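Local coordinates for protein probable TonB-dependent receptor (Pseudomonas aeruginosa, PDB 4K3F) that probably binds methionine or a related ligand in the periplasm, as a lipid-anchored NlpA-family solute receptor, at residues A[90-95]-A[164-169]; A[116-121]-A[132-137]. All blocks are in the same frame, centred on the assembly; numbering follows the deposited sequence. Where two conformers were deposited one is given.

Contact 1. Residues A[90-95]-A[164-169]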
loop_
_atom_site.group_PDB
_atom_site.type_symbol
_atom_site.label_atom_id
_atom_site.label_comp_id
_atom_site.label_asym_id
_atom_site.label_seq_id
_atom_site.Cartn_x
_atom_site.Cartn_y
_atom_site.Cartn_z
ATOM N N SER A 90 19.370 -6.975 3.120
ATOM C CA SER A 90 20.625 -6.686 2.455
ATOM C C SER A 90 21.712 -7.658 2.908
ATOM O O SER A 90 22.793 -7.635 2.334
ATOM C CB SER A 90 21.063 -5.234 2.694
ATOM O OG SER A 90 21.452 -5.050 4.044
ATOM N N LYS A 91 21.411 -8.499 3.911
ATOM C CA LYS A 91 22.418 -9.326 4.615
ATOM C C LYS A 91 22.186 -10.838 4.497
ATOM O O LYS A 91 23.131 -11.607 4.686
ATOM C CB LYS A 91 22.446 -8.955 6.111
ATOM C CG LYS A 91 22.852 -7.510 6.371
ATOM C CD LYS A 91 22.921 -7.120 7.847
ATOM C CE LYS A 91 23.036 -5.602 7.964
ATOM N NZ LYS A 91 23.443 -5.117 9.314
ATOM N N TYR A 92 20.942 -11.266 4.229
ATOM C CA TYR A 92 20.593 -12.688 4.165
ATOM C C TYR A 92 19.802 -12.994 2.904
ATOM O O TYR A 92 19.071 -12.136 2.381
ATOM C CB TYR A 92 19.845 -13.121 5.446
ATOM C CG TYR A 92 20.664 -12.858 6.696
ATOM C CD1 TYR A 92 21.747 -13.670 7.015
ATOM C CD2 TYR A 92 20.411 -11.766 7.519
ATOM C CE1 TYR A 92 22.522 -13.439 8.132
ATOM C CE2 TYR A 92 21.217 -11.508 8.628
ATOM C CZ TYR A 92 22.265 -12.359 8.926
ATOM O OH TYR A 92 23.075 -12.138 10.017
ATOM N N LYS A 93 19.965 -14.220 2.402
ATOM C CA LYS A 93 19.414 -14.656 1.121
ATOM C C LYS A 93 18.120 -15.481 1.280
ATOM O O LYS A 93 17.312 -15.544 0.372
ATOM C CB LYS A 93 20.463 -15.507 0.396
ATOM N N LYS A 94 17.941 -16.115 2.435
ATOM C CA LYS A 94 16.735 -16.879 2.724
ATOM C C LYS A 94 16.426 -16.807 4.218
ATOM O O LYS A 94 17.318 -16.553 5.025
ATOM C CB LYS A 94 16.881 -18.329 2.254
ATOM C CG LYS A 94 18.130 -19.009 2.726
ATOM C CD LYS A 94 18.214 -20.444 2.209
ATOM C CE LYS A 94 19.589 -21.033 2.495
ATOM N NZ LYS A 94 19.633 -22.517 2.393
ATOM N N LEU A 95 15.158 -17.009 4.578
ATOM C CA LEU A 95 14.718 -16.877 5.988
ATOM C C LEU A 95 15.464 -17.745 6.975
ATOM O O LEU A 95 15.718 -17.329 8.100
ATOM C CB LEU A 95 13.233 -17.228 6.148
ATOM C CG LEU A 95 12.202 -16.338 5.479
ATOM C CD1 LEU A 95 10.799 -16.938 5.632
ATOM C CD2 LEU A 95 12.243 -14.967 6.101
ATOM N N GLN A 164 20.775 -1.479 7.741
ATOM C CA GLN A 164 21.060 -1.399 9.164
ATOM C C GLN A 164 20.255 -2.411 9.992
ATOM O O GLN A 164 20.232 -2.301 11.219
ATOM C CB GLN A 164 20.722 0.015 9.684
ATOM C CG GLN A 164 21.453 1.176 9.003
ATOM C CD GLN A 164 20.745 2.523 9.181
ATOM O OE1 GLN A 164 20.085 3.016 8.269
ATOM N NE2 GLN A 164 20.873 3.114 10.362
ATOM N N VAL A 165 19.533 -3.322 9.327
ATOM C CA VAL A 165 18.760 -4.350 9.994
ATOM C C VAL A 165 18.966 -5.701 9.302
ATOM O O VAL A 165 19.499 -5.761 8.205
ATOM C CB VAL A 165 17.244 -3.972 10.034
ATOM C CG1 VAL A 165 17.052 -2.653 10.776
ATOM C CG2 VAL A 165 16.644 -3.905 8.643
ATOM N N ASP A 166 18.531 -6.785 9.929
ATOM C CA ASP A 166 18.614 -8.075 9.296
ATOM C C ASP A 166 17.544 -8.282 8.243
ATOM O O ASP A 166 17.774 -9.019 7.277
ATOM C CB ASP A 166 18.587 -9.154 10.377
ATOM C CG ASP A 166 19.816 -9.057 11.317
ATOM O OD1 ASP A 166 20.930 -8.749 10.826
ATOM O OD2 ASP A 166 19.675 -9.245 12.543
HETATM N N MSE A 167 16.341 -7.713 8.462
HETATM C CA MSE A 167 15.249 -7.854 7.483
HETATM C C MSE A 167 14.283 -6.692 7.686
HETATM O O MSE A 167 14.066 -6.256 8.843
HETATM C CB MSE A 167 14.552 -9.205 7.655
HETATM C CG MSE A 167 13.569 -9.548 6.545
HETATM SE SE MSE A 167 13.142 -11.453 6.509
HETATM C CE MSE A 167 12.176 -11.510 8.202
ATOM N N ALA A 168 13.662 -6.276 6.590
ATOM C CA ALA A 168 12.631 -5.250 6.590
ATOM C C ALA A 168 11.457 -5.656 5.733
ATOM O O ALA A 168 11.616 -6.164 4.631
ATOM C CB ALA A 168 13.182 -3.910 6.150
ATOM N N LEU A 169 10.256 -5.447 6.267
ATOM C CA LEU A 169 9.031 -5.721 5.520
ATOM C C LEU A 169 8.518 -4.376 5.036
ATOM O O LEU A 169 8.088 -3.558 5.839
ATOM C CB LEU A 169 8.003 -6.470 6.378
ATOM C CG LEU A 169 8.216 -8.006 6.447
ATOM C CD1 LEU A 169 9.540 -8.370 7.101
ATOM C CD2 LEU A 169 7.048 -8.661 7.163
HETATM O O HOH W 1 18.540 -6.051 5.651
HETATM O O HOH W 2 21.783 -5.949 11.350
HETATM O O HOH W 3 23.301 -9.866 11.287
#

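Contact 2. Residues A[116-121]-A[132-137]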
loop_
_atom_site.group_PDB
_atom_site.type_symbol
_atom_site.label_atom_id
_atom_site.label_comp_id
_atom_site.label_asym_id
_atom_site.label_seq_id
_atom_site.Cartn_x
_atom_site.Cartn_y
_atom_site.Cartn_z
ATOM N N ALA A 116 2.347 -6.957 8.261
ATOM C CA ALA A 116 3.710 -7.447 8.301
ATOM C C ALA A 116 3.841 -8.622 9.246
ATOM O O ALA A 116 4.456 -9.632 8.890
ATOM C CB ALA A 116 4.659 -6.326 8.711
ATOM N N LEU A 117 3.227 -8.512 10.451
ATOM C CA LEU A 117 3.295 -9.620 11.407
ATOM C C LEU A 117 2.611 -10.872 10.826
ATOM O O LEU A 117 3.070 -12.003 11.038
ATOM C CB LEU A 117 2.654 -9.232 12.728
ATOM C CG LEU A 117 3.446 -8.209 13.539
ATOM C CD1 LEU A 117 2.610 -7.689 14.708
ATOM C CD2 LEU A 117 4.734 -8.838 14.053
ATOM N N LEU A 118 1.504 -10.675 10.117
ATOM C CA LEU A 118 0.822 -11.809 9.479
ATOM C C LEU A 118 1.676 -12.493 8.411
ATOM O O LEU A 118 1.636 -13.717 8.287
ATOM C CB LEU A 118 -0.527 -11.377 8.890
ATOM C CG LEU A 118 -1.599 -11.068 9.942
ATOM C CD1 LEU A 118 -2.855 -10.556 9.259
ATOM C CD2 LEU A 118 -1.953 -12.269 10.780
ATOM N N LEU A 119 2.454 -11.721 7.659
ATOM C CA LEU A 119 3.394 -12.296 6.687
ATOM C C LEU A 119 4.471 -13.079 7.440
ATOM O O LEU A 119 4.841 -14.190 7.030
ATOM C CB LEU A 119 4.039 -11.201 5.800
ATOM C CG LEU A 119 5.057 -11.745 4.795
ATOM C CD1 LEU A 119 4.434 -12.823 3.888
ATOM C CD2 LEU A 119 5.703 -10.620 3.992
ATOM N N LEU A 120 4.999 -12.528 8.537
ATOM C CA LEU A 120 5.994 -13.278 9.335
ATOM C C LEU A 120 5.385 -14.596 9.845
ATOM O O LEU A 120 6.063 -15.653 9.904
ATOM C CB LEU A 120 6.526 -12.460 10.513
ATOM C CG LEU A 120 7.313 -11.221 10.114
ATOM C CD1 LEU A 120 7.684 -10.353 11.325
ATOM C CD2 LEU A 120 8.563 -11.617 9.360
ATOM N N ASP A 121 4.109 -14.551 10.219
ATOM C CA ASP A 121 3.418 -15.761 10.672
ATOM C C ASP A 121 3.274 -16.760 9.493
ATOM O O ASP A 121 3.583 -17.960 9.619
ATOM C CB ASP A 121 2.093 -15.378 11.339
ATOM C CG ASP A 121 1.220 -16.600 11.714
ATOM O OD1 ASP A 121 0.622 -17.245 10.804
ATOM O OD2 ASP A 121 1.091 -16.877 12.921
ATOM N N LYS A 132 -6.038 -14.048 16.268
ATOM C CA LYS A 132 -5.503 -12.763 15.821
ATOM C C LYS A 132 -6.359 -12.123 14.721
ATOM O O LYS A 132 -6.990 -12.811 13.936
ATOM C CB LYS A 132 -4.044 -12.859 15.407
ATOM C CG LYS A 132 -3.821 -13.253 13.964
ATOM C CD LYS A 132 -3.958 -14.730 13.742
ATOM C CE LYS A 132 -3.460 -15.130 12.368
ATOM N NZ LYS A 132 -3.578 -16.592 12.158
ATOM N N SER A 133 -6.313 -10.791 14.666
ATOM C CA SER A 133 -6.938 -10.021 13.604
ATOM C C SER A 133 -5.856 -9.441 12.723
ATOM O O SER A 133 -4.670 -9.613 13.012
ATOM C CB SER A 133 -7.777 -8.880 14.207
ATOM O OG SER A 133 -6.928 -7.848 14.649
ATOM N N ILE A 134 -6.242 -8.711 11.669
ATOM C CA ILE A 134 -5.264 -8.069 10.801
ATOM C C ILE A 134 -4.636 -6.776 11.409
ATOM O O ILE A 134 -3.747 -6.201 10.812
ATOM C CB ILE A 134 -5.776 -7.864 9.364
ATOM C CG1 ILE A 134 -6.870 -6.796 9.331
ATOM C CG2 ILE A 134 -6.220 -9.209 8.763
ATOM C CD1 ILE A 134 -7.203 -6.314 7.937
ATOM N N THR A 135 -5.044 -6.409 12.629
ATOM C CA THR A 135 -4.330 -5.375 13.370
ATOM C C THR A 135 -3.571 -5.995 14.562
ATOM O O THR A 135 -3.432 -5.365 15.615
ATOM C CB THR A 135 -5.236 -4.223 13.812
ATOM O OG1 THR A 135 -6.472 -4.746 14.303
ATOM C CG2 THR A 135 -5.574 -3.336 12.628
ATOM N N ALA A 136 -3.085 -7.224 14.391
ATOM C CA ALA A 136 -2.213 -7.819 15.375
ATOM C C ALA A 136 -1.034 -6.926 15.694
ATOM O O ALA A 136 -0.580 -6.148 14.844
ATOM C CB ALA A 136 -1.732 -9.184 14.905
ATOM N N THR A 137 -0.543 -7.050 16.928
ATOM C CA THR A 137 0.655 -6.355 17.382
ATOM C C THR A 137 1.675 -7.366 17.895
ATOM O O THR A 137 1.339 -8.531 18.081
ATOM C CB THR A 137 0.329 -5.387 18.532
ATOM O OG1 THR A 137 -0.025 -6.125 19.707
ATOM C CG2 THR A 137 -0.810 -4.446 18.122
HETATM O O HOH W 4 -1.172 -17.864 13.822
#

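Contact 1. Residues A[90-95]-A[164-169]
The D166 side chain lies alongside Y92 where the loop after strand 86-88 covers the start of strand 167-170, in the five-stranded mixed sheet of a type 2 periplasmic-binding-protein lobe. From CB outward, D166 keeps to the edge of the tyrosine ring: CB and CG each come within van der Waals range of Y92 CE2, and OD1 is 3.5 Å from Y92 CE2, near the ring plane. CG of D166 stands anti to its own carbonyl carbon (chi1 -63°), which runs the carboxylate beside the ring, the two planes being 69° apart. At the tip the oxygens divide their work. OD2 accepts from the backbone N of T103 on the adjoining strand, whereas OD1 receives two waters, one bound to Y92 OH and the other to K91 NZ. Direct pairing with the lysine is replaced by this relay, since K91 NZ is 4.7 Å from D166 OD1; the positive charge may still favour the carboxylate. The extended K91 chain passes over the preceding peptide, with its CE 3.5 Å from V165 O. That carbonyl also takes a water proton (2.7 Å), and the same water accepts from S90 N. Further along, the contact turns apolar. In M167, a selenomethionine, chi3 (68°) turns CE to within 4.0 Å of L95 CD2, while L95 CD2 rests 3.7 Å from M167 SE.

Contact 2. Residues A[116-121]-A[132-137]
Against one face of the T137 carbonyl group lies a methyl of L117: CD1 stands almost straight above the flat group, 3.3 Å from T137 C, a close approach. The same methyl is 3.5 Å from A136 O, so one leucine methyl touches two successive carbonyl groups, those of A136 and T137. A second flat group, the D121 carboxylate, meets its partners at its oxygens. OD2 accepts from the backbone N of L128 and from a water (2.6 Å) that in turn accepts from K132 NZ. At 4.5 Å, D121 OD1 and K132 NZ are too far apart for a salt bridge; the water joins the two groups, and their opposite charges probably attract at longer range.

Between these ends L118 forks across the loop. Its CD1 packs 3.7 Å from I134 CG2, and its CD2 touches the lysine chain, 3.6 Å from K132 CE. The bend at chi2 (-80°) brings CG and CE of K132 against L118 CD2 before NZ arrives at the water. The loop is shaped by its own bonds: S133 OG accepts from T135 N (3.1 Å), while A136 N reaches S133 O. Helix 110-122 thus turns the L117, L118 and D121 side toward a loop that joins the two strands of a small antiparallel hairpin, 127-128 and 141-143, and that carries an ST turn within a type I beta turn from S133 to A136.

In the fold
Both segments of contact 2 fall between the two segments of contact 1 in the sequence, and the centres of the contacts are about 19 Å apart. Helix 110-122 links them: its L117-L118 side meets the 132-137 loop, while A116, L119 and L120 pack on strand 167-170. There L169 CD2 comes 3.3 Å from A116 O, and M167 CE lies 3.8 Å from L120 CD2. Both elements lead to the pocket that holds selenomethionine: the helix supplies N112 and R115, and strand 167-170 runs on into N171, with N173 in the helix that follows. The I134 side chain of contact 2 is about 11 Å from the ligand; the centre of contact 1 is about 21 Å from the centre of the chain, at the surface.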